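Local coordinates for peroxisomal acyl-coenzyme A oxidase 1 (Arabidopsis thaliana, PDB 1W07), which oxidises long- and medium-chain acyl-CoAs to 2-trans-enoyl-CoAs with FAD and molecular oxygen, releasing hydrogen peroxide in peroxisomal beta-oxidation, at residues 426-431 against 518-523; 433-438 against 510-515. The protein carries 1 engineered substitution. All coordinates share one frame; numbering follows the deposited sequence.

Interaction 1 of 2, residues 426-431 against 518-523; sequences DNVVLQ and DLVEAA. With FAD (flavin-adenine dinucleotide), chain I.
The amide of Q431 meets helix 518-523 through its carbonyl end: OE1 touches the methyl CB of A523 at 3.6 Å. The same methyl lies 3.4 Å from the backbone O of Q431. A bend at chi2 folds the amide back and brings OE1 to the methyl that the backbone O already touches. The second flat group, the carboxylate of D426, faces the cofactor. Its OD1 receives V428 N at 2.9 Å from above the carboxylate plane, some 50° out of it, and V429 N at 3.1 Å on the anti lone pair. A third donor, the ribose hydroxyl O2B of FAD, reaches this OD1 at 2.7 Å from the other side of that plane. D426 sets CG opposite its backbone N (chi1 175°), and from there one oxygen both N-caps helix 427-431 and grips the adenosine ribose, an arrangement in which the polarity of the helix start would favour a carboxylate. V429 lays CG2 over one face of the adenine, 3.6 Å from N7A. V428 divides its surface between the two partners: CB rests against O2B, while CG1 approaches V520 CG2 at 4.4 Å. V520 also places CG1 against Q431 CB. No hydrogen bond crosses between the segments, which hold each other by van der Waals contact.

The two short helical axes come within 9.8 Å and cross at 80°, nearly perpendicular, with Q431 and V520 the residues whose CA atoms come nearest. Helix 370-398 supports the first segment, where S382 touches Q431 and its OG bonds to N427 O; helix 480-503 backs the second through C498 and M494. From the second subunit, R333 packs on V428, F313 on V429 and T329 on V520, which places the crossing beside the FAD site at the dimer interface.

Interaction 2 of 2, residues 433-438 against 510-515; sequences QVARFL and QGFQEL
R436 lays its guanidinium flat over one face of the F512 ring. The two planes differ by only 10° and their centres are 4.1 Å apart; CZ of R436 stands 28° off the ring normal, which makes this a cation-pi stack with a modest offset. Although the flat groups are stacked, the side chains that carry them cross at about a right angle. F512 CE2 sits 3.6 Å above the centre of the guanidinium plane, and NH1 lies over the middle of the ring. The aliphatic part of R436 takes its share too, since CG is 3.4 Å from F512 CZ. From this methylene, above the plane beside F512 CZ, the extended chain carries the guanidinium on over the same face. A435 CB approaches F512 CZ obliquely at 4.3 Å.

The contact belongs to the helical part of the acyl-CoA oxidase fold and joins helix 427-443, in the C-alpha1 region, to the short helix 508-514 of the C-terminal region. The axes of the two segments stay 12.5 Å apart, and F512, with CG anti to the backbone N (chi1 -166°), sends its ring across to helix 427-443. F512 also packs on L519 of helix 516-538. Replacing F512 by an alanine would probably leave the R436 guanidinium without its aromatic support, freer to turn, and open a gap beside A435.

Q513 brings NE2 to 4.1 Å from R436 NH2; both are donors, and both turn to E509: Q513 NE2 donates a hydrogen bond to its OE2, with which R436 NH2 forms a long, weak ion pair.

In the fold
Both interactions use helix 427-443, one at its start and the other in the following turns, and their centres lie about 9 Å apart. Along the chain the order is 426-431, 433-438, 510-515, 518-523, so in sequence the segments of interaction 2 both fall between those of interaction 1. The partner helices, 508-514 and 516-538, follow each other directly. The contacts also touch one another: L519 CD1 lies 3.4 Å from F512 O, and A523 CB packs on V434 CG1 at 3.8 Å. Together they join the C-alpha1 and C-terminal helical regions along one helix, with interaction 1 at its FAD-binding end. Both border the second subunit.

Interaction 1 of 2, residues 426-431 against 518-523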
loop_
_atom_site.group_PDB
_atom_site.type_symbol
_atom_site.label_atom_id
_atom_site.label_comp_id
_atom_site.label_asym_id
_atom_site.label_seq_id
_atom_site.Cartn_x
_atom_site.Cartn_y
_atom_site.Cartn_z
ATOM N N ASP B 426 12.290 -1.773 -12.937
ATOM C CA ASP B 426 12.112 -1.469 -11.518
ATOM C C ASP B 426 12.303 0.035 -11.302
ATOM O O ASP B 426 13.267 0.627 -11.790
ATOM C CB ASP B 426 13.129 -2.260 -10.692
ATOM C CG ASP B 426 13.093 -1.900 -9.221
ATOM O OD1 ASP B 426 13.830 -0.974 -8.826
ATOM O OD2 ASP B 426 12.328 -2.541 -8.463
ATOM N N ASN B 427 11.375 0.636 -10.562
ATOM C CA ASN B 427 11.392 2.067 -10.295
ATOM C C ASN B 427 12.685 2.636 -9.727
ATOM O O ASN B 427 13.074 3.743 -10.086
ATOM C CB ASN B 427 10.199 2.454 -9.411
ATOM C CG ASN B 427 8.943 2.670 -10.226
ATOM O OD1 ASN B 427 8.987 2.583 -11.458
ATOM N ND2 ASN B 427 7.831 2.960 -9.568
ATOM N N VAL B 428 13.355 1.886 -8.857
ATOM C CA VAL B 428 14.600 2.356 -8.278
ATOM C C VAL B 428 15.716 2.237 -9.307
ATOM O O VAL B 428 16.574 3.125 -9.421
ATOM C CB VAL B 428 14.954 1.553 -7.020
ATOM C CG1 VAL B 428 16.347 1.905 -6.542
ATOM C CG2 VAL B 428 13.932 1.842 -5.936
ATOM N N VAL B 429 15.710 1.143 -10.063
ATOM C CA VAL B 429 16.711 0.952 -11.094
ATOM C C VAL B 429 16.604 2.077 -12.127
ATOM O O VAL B 429 17.617 2.621 -12.562
ATOM C CB VAL B 429 16.529 -0.408 -11.804
ATOM C CG1 VAL B 429 17.487 -0.504 -12.974
ATOM C CG2 VAL B 429 16.782 -1.548 -10.826
ATOM N N LEU B 430 15.379 2.433 -12.518
ATOM C CA LEU B 430 15.182 3.495 -13.505
ATOM C C LEU B 430 15.710 4.850 -13.037
ATOM O O LEU B 430 16.287 5.598 -13.825
ATOM C CB LEU B 430 13.692 3.623 -13.874
ATOM C CG LEU B 430 13.144 2.472 -14.714
ATOM C CD1 LEU B 430 11.619 2.546 -14.826
ATOM C CD2 LEU B 430 13.798 2.523 -16.084
ATOM N N GLN B 431 15.512 5.161 -11.758
ATOM C CA GLN B 431 15.975 6.427 -11.210
ATOM C C GLN B 431 17.500 6.473 -11.143
ATOM O O GLN B 431 18.098 7.551 -11.175
ATOM C CB GLN B 431 15.374 6.671 -9.821
ATOM C CG GLN B 431 13.884 7.076 -9.830
ATOM C CD GLN B 431 13.625 8.440 -10.470
ATOM O OE1 GLN B 431 14.515 9.041 -11.074
ATOM N NE2 GLN B 431 12.393 8.930 -10.342
ATOM N N ASP B 518 21.717 8.445 -2.052
ATOM C CA ASP B 518 21.794 9.883 -2.311
ATOM C C ASP B 518 21.518 10.208 -3.773
ATOM O O ASP B 518 20.882 11.218 -4.091
ATOM C CB ASP B 518 23.185 10.412 -1.937
ATOM C CG ASP B 518 23.438 10.412 -0.439
ATOM O OD1 ASP B 518 22.898 9.537 0.269
ATOM O OD2 ASP B 518 24.196 11.283 0.037
ATOM N N LEU B 519 22.011 9.351 -4.662
ATOM C CA LEU B 519 21.850 9.575 -6.091
ATOM C C LEU B 519 20.394 9.469 -6.518
ATOM O O LEU B 519 19.933 10.241 -7.359
ATOM C CB LEU B 519 22.728 8.585 -6.870
ATOM C CG LEU B 519 24.240 8.849 -6.729
ATOM C CD1 LEU B 519 25.059 7.634 -7.171
ATOM C CD2 LEU B 519 24.595 10.081 -7.551
ATOM N N VAL B 520 19.672 8.518 -5.937
ATOM C CA VAL B 520 18.265 8.328 -6.246
ATOM C C VAL B 520 17.452 9.539 -5.774
ATOM O O VAL B 520 16.494 9.955 -6.444
ATOM C CB VAL B 520 17.708 7.053 -5.561
ATOM C CG1 VAL B 520 16.185 7.040 -5.647
ATOM C CG2 VAL B 520 18.296 5.817 -6.229
ATOM N N GLU B 521 17.806 10.096 -4.620
ATOM C CA GLU B 521 17.087 11.261 -4.104
ATOM C C GLU B 521 17.288 12.471 -5.024
ATOM O O GLU B 521 16.347 13.234 -5.258
ATOM C CB GLU B 521 17.555 11.601 -2.696
ATOM C CG GLU B 521 16.833 10.821 -1.617
ATOM C CD GLU B 521 17.344 11.147 -0.234
ATOM O OE1 GLU B 521 17.485 12.347 0.081
ATOM O OE2 GLU B 521 17.593 10.208 0.538
ATOM N N ALA B 522 18.503 12.646 -5.551
ATOM C CA ALA B 522 18.795 13.763 -6.453
ATOM C C ALA B 522 18.042 13.604 -7.774
ATOM O O ALA B 522 17.568 14.584 -8.350
ATOM C CB ALA B 522 20.311 13.857 -6.726
ATOM N N ALA B 523 17.954 12.367 -8.255
ATOM C CA ALA B 523 17.256 12.079 -9.501
ATOM C C ALA B 523 15.760 12.342 -9.319
ATOM O O ALA B 523 15.093 12.850 -10.221
ATOM C CB ALA B 523 17.510 10.628 -9.920
HETATM P PA FAD I . 14.672 -6.733 -9.757
HETATM O O1A FAD I . 15.148 -5.869 -10.858
HETATM O O2A FAD I . 15.346 -8.034 -9.552
HETATM O O5B FAD I . 14.712 -5.882 -8.394
HETATM C C5B FAD I . 14.403 -6.485 -7.136
HETATM C C4B FAD I . 14.873 -5.582 -5.991
HETATM O O4B FAD I . 16.287 -5.367 -6.166
HETATM C C3B FAD I . 14.207 -4.205 -6.065
HETATM O O3B FAD I . 14.177 -3.615 -4.763
HETATM C C2B FAD I . 15.159 -3.438 -6.981
HETATM O O2B FAD I . 15.120 -2.042 -6.677
HETATM C C1B FAD I . 16.506 -3.987 -6.501
HETATM N N9A FAD I . 17.543 -3.847 -7.550
HETATM C C8A FAD I . 17.674 -4.611 -8.635
HETATM N N7A FAD I . 18.715 -4.191 -9.356
HETATM C C5A FAD I . 19.249 -3.148 -8.730
HETATM C C6A FAD I . 20.335 -2.322 -8.991
HETATM N N6A FAD I . 21.037 -2.439 -10.113
HETATM N N1A FAD I . 20.647 -1.316 -8.069
HETATM C C2A FAD I . 19.864 -1.156 -6.921
HETATM N N3A FAD I . 18.832 -1.954 -6.713
HETATM C C4A FAD I . 18.508 -2.933 -7.575
HETATM N N1 FAD I . 7.846 -9.272 -18.570
HETATM C C2 FAD I . 7.762 -9.597 -19.930
HETATM O O2 FAD I . 8.779 -9.890 -20.556
HETATM N N3 FAD I . 6.508 -9.598 -20.558
HETATM C C4 FAD I . 5.354 -9.282 -19.830
HETATM O O4 FAD I . 4.262 -9.253 -20.402
HETATM C C4X FAD I . 5.446 -8.983 -18.474
HETATM N N5 FAD I . 4.292 -8.743 -17.712
HETATM C C5X FAD I . 4.371 -8.459 -16.346
HETATM C C6 FAD I . 3.211 -8.338 -15.589
HETATM C C7 FAD I . 3.287 -8.171 -14.212
HETATM C C7M FAD I . 1.989 -8.056 -13.413
HETATM C C8 FAD I . 4.537 -8.118 -13.584
HETATM C C8M FAD I . 4.651 -7.934 -12.070
HETATM C C9 FAD I . 5.693 -8.229 -14.348
HETATM C C9A FAD I . 5.625 -8.399 -15.727
HETATM N N10 FAD I . 6.781 -8.585 -16.498
HETATM C C10 FAD I . 6.684 -8.968 -17.847
HETATM C "C1'" FAD I . 8.130 -8.498 -15.887
HETATM C "C2'" FAD I . 8.514 -7.031 -15.673
HETATM O "O2'" FAD I . 8.400 -6.312 -16.902
HETATM C "C3'" FAD I . 9.917 -6.822 -15.094
HETATM O "O3'" FAD I . 10.885 -7.424 -15.957
HETATM C "C4'" FAD I . 10.073 -7.415 -13.691
HETATM O "O4'" FAD I . 8.864 -7.298 -12.937
HETATM C "C5'" FAD I . 11.206 -6.690 -12.966
HETATM O "O5'" FAD I . 11.260 -7.094 -11.599
HETATM P P FAD I . 12.486 -7.971 -11.047
HETATM O O1P FAD I . 11.904 -9.169 -10.405
HETATM O O2P FAD I . 13.471 -8.154 -12.136
HETATM O O3P FAD I . 13.095 -6.999 -9.923
#

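Interaction 2 of 2, residues 433-438 against 510-515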
loop_
_atom_site.group_PDB
_atom_site.type_symbol
_atom_site.label_atom_id
_atom_site.label_comp_id
_atom_site.label_asym_id
_atom_site.label_seq_id
_atom_site.Cartn_x
_atom_site.Cartn_y
_atom_site.Cartn_z
ATOM N N GLN B 433 19.397 5.313 -13.434
ATOM C CA GLN B 433 19.810 5.649 -14.789
ATOM C C GLN B 433 19.767 7.165 -14.930
ATOM O O GLN B 433 20.656 7.768 -15.539
ATOM C CB GLN B 433 18.877 4.992 -15.810
ATOM C CG GLN B 433 19.223 3.535 -16.097
ATOM C CD GLN B 433 18.063 2.751 -16.688
ATOM O OE1 GLN B 433 17.287 3.270 -17.498
ATOM N NE2 GLN B 433 17.950 1.490 -16.297
ATOM N N VAL B 434 18.737 7.787 -14.361
ATOM C CA VAL B 434 18.613 9.243 -14.420
ATOM C C VAL B 434 19.797 9.855 -13.681
ATOM O O VAL B 434 20.403 10.819 -14.150
ATOM C CB VAL B 434 17.290 9.727 -13.767
ATOM C CG1 VAL B 434 17.261 11.260 -13.690
ATOM C CG2 VAL B 434 16.104 9.222 -14.574
ATOM N N ALA B 435 20.127 9.291 -12.522
ATOM C CA ALA B 435 21.244 9.786 -11.720
ATOM C C ALA B 435 22.528 9.764 -12.549
ATOM O O ALA B 435 23.282 10.740 -12.555
ATOM C CB ALA B 435 21.408 8.943 -10.461
ATOM N N ARG B 436 22.786 8.660 -13.244
ATOM C CA ARG B 436 23.984 8.583 -14.077
ATOM C C ARG B 436 23.966 9.710 -15.116
ATOM O O ARG B 436 24.979 10.355 -15.353
ATOM C CB ARG B 436 24.066 7.229 -14.786
ATOM C CG ARG B 436 24.406 6.058 -13.882
ATOM C CD ARG B 436 24.583 4.795 -14.702
ATOM N NE ARG B 436 24.668 3.591 -13.884
ATOM C CZ ARG B 436 25.706 3.247 -13.124
ATOM N NH1 ARG B 436 26.793 4.008 -13.055
ATOM N NH2 ARG B 436 25.655 2.117 -12.432
ATOM N N PHE B 437 22.810 9.938 -15.731
ATOM C CA PHE B 437 22.660 10.996 -16.729
ATOM C C PHE B 437 22.947 12.367 -16.109
ATOM O O PHE B 437 23.615 13.212 -16.713
ATOM C CB PHE B 437 21.238 10.976 -17.301
ATOM C CG PHE B 437 20.916 12.150 -18.184
ATOM C CD1 PHE B 437 21.476 12.256 -19.452
ATOM C CD2 PHE B 437 20.066 13.161 -17.739
ATOM C CE1 PHE B 437 21.198 13.349 -20.269
ATOM C CE2 PHE B 437 19.778 14.266 -18.551
ATOM C CZ PHE B 437 20.347 14.357 -19.819
ATOM N N LEU B 438 22.442 12.578 -14.897
ATOM C CA LEU B 438 22.649 13.842 -14.209
ATOM C C LEU B 438 24.115 14.026 -13.867
ATOM O O LEU B 438 24.647 15.129 -13.995
ATOM C CB LEU B 438 21.803 13.916 -12.928
ATOM C CG LEU B 438 20.282 14.062 -13.130
ATOM C CD1 LEU B 438 19.587 14.021 -11.772
ATOM C CD2 LEU B 438 19.975 15.373 -13.865
ATOM N N GLN B 510 32.748 2.537 -7.491
ATOM C CA GLN B 510 32.626 2.186 -6.080
ATOM C C GLN B 510 31.909 3.320 -5.363
ATOM O O GLN B 510 31.034 3.084 -4.536
ATOM C CB GLN B 510 34.000 1.980 -5.426
ATOM C CG GLN B 510 34.565 0.576 -5.575
ATOM C CD GLN B 510 35.764 0.316 -4.666
ATOM O OE1 GLN B 510 36.145 -0.830 -4.446
ATOM N NE2 GLN B 510 36.368 1.384 -4.144
ATOM N N GLY B 511 32.295 4.555 -5.670
ATOM C CA GLY B 511 31.661 5.702 -5.043
ATOM C C GLY B 511 30.182 5.783 -5.405
ATOM O O GLY B 511 29.339 6.100 -4.562
ATOM N N PHE B 512 29.875 5.497 -6.665
ATOM C CA PHE B 512 28.504 5.531 -7.158
ATOM C C PHE B 512 27.653 4.546 -6.352
ATOM O O PHE B 512 26.534 4.873 -5.949
ATOM C CB PHE B 512 28.461 5.147 -8.639
ATOM C CG PHE B 512 27.151 5.477 -9.318
ATOM C CD1 PHE B 512 26.952 6.723 -9.903
ATOM C CD2 PHE B 512 26.112 4.549 -9.354
ATOM C CE1 PHE B 512 25.748 7.045 -10.509
ATOM C CE2 PHE B 512 24.890 4.860 -9.962
ATOM C CZ PHE B 512 24.705 6.109 -10.541
ATOM N N GLN B 513 28.189 3.345 -6.121
ATOM C CA GLN B 513 27.490 2.302 -5.369
ATOM C C GLN B 513 27.314 2.672 -3.899
ATOM O O GLN B 513 26.285 2.369 -3.286
ATOM C CB GLN B 513 28.249 0.973 -5.475
ATOM C CG GLN B 513 28.235 0.356 -6.872
ATOM C CD GLN B 513 26.829 0.242 -7.463
ATOM O OE1 GLN B 513 25.899 -0.234 -6.809
ATOM N NE2 GLN B 513 26.678 0.664 -8.715
ATOM N N GLU B 514 28.324 3.324 -3.333
ATOM C CA GLU B 514 28.274 3.748 -1.942
ATOM C C GLU B 514 27.188 4.812 -1.733
ATOM O O GLU B 514 26.473 4.790 -0.731
ATOM C CB GLU B 514 29.639 4.318 -1.539
ATOM C CG GLU B 514 29.780 4.707 -0.072
ATOM C CD GLU B 514 29.535 3.541 0.868
ATOM O OE1 GLU B 514 29.896 2.405 0.506
ATOM O OE2 GLU B 514 28.988 3.762 1.970
ATOM N N LEU B 515 27.060 5.732 -2.686
ATOM C CA LEU B 515 26.092 6.814 -2.572
ATOM C C LEU B 515 24.782 6.591 -3.333
ATOM O O LEU B 515 24.075 7.554 -3.651
ATOM C CB LEU B 515 26.742 8.120 -3.032
ATOM C CG LEU B 515 28.072 8.502 -2.364
ATOM C CD1 LEU B 515 28.601 9.760 -3.000
ATOM C CD2 LEU B 515 27.882 8.724 -0.876
#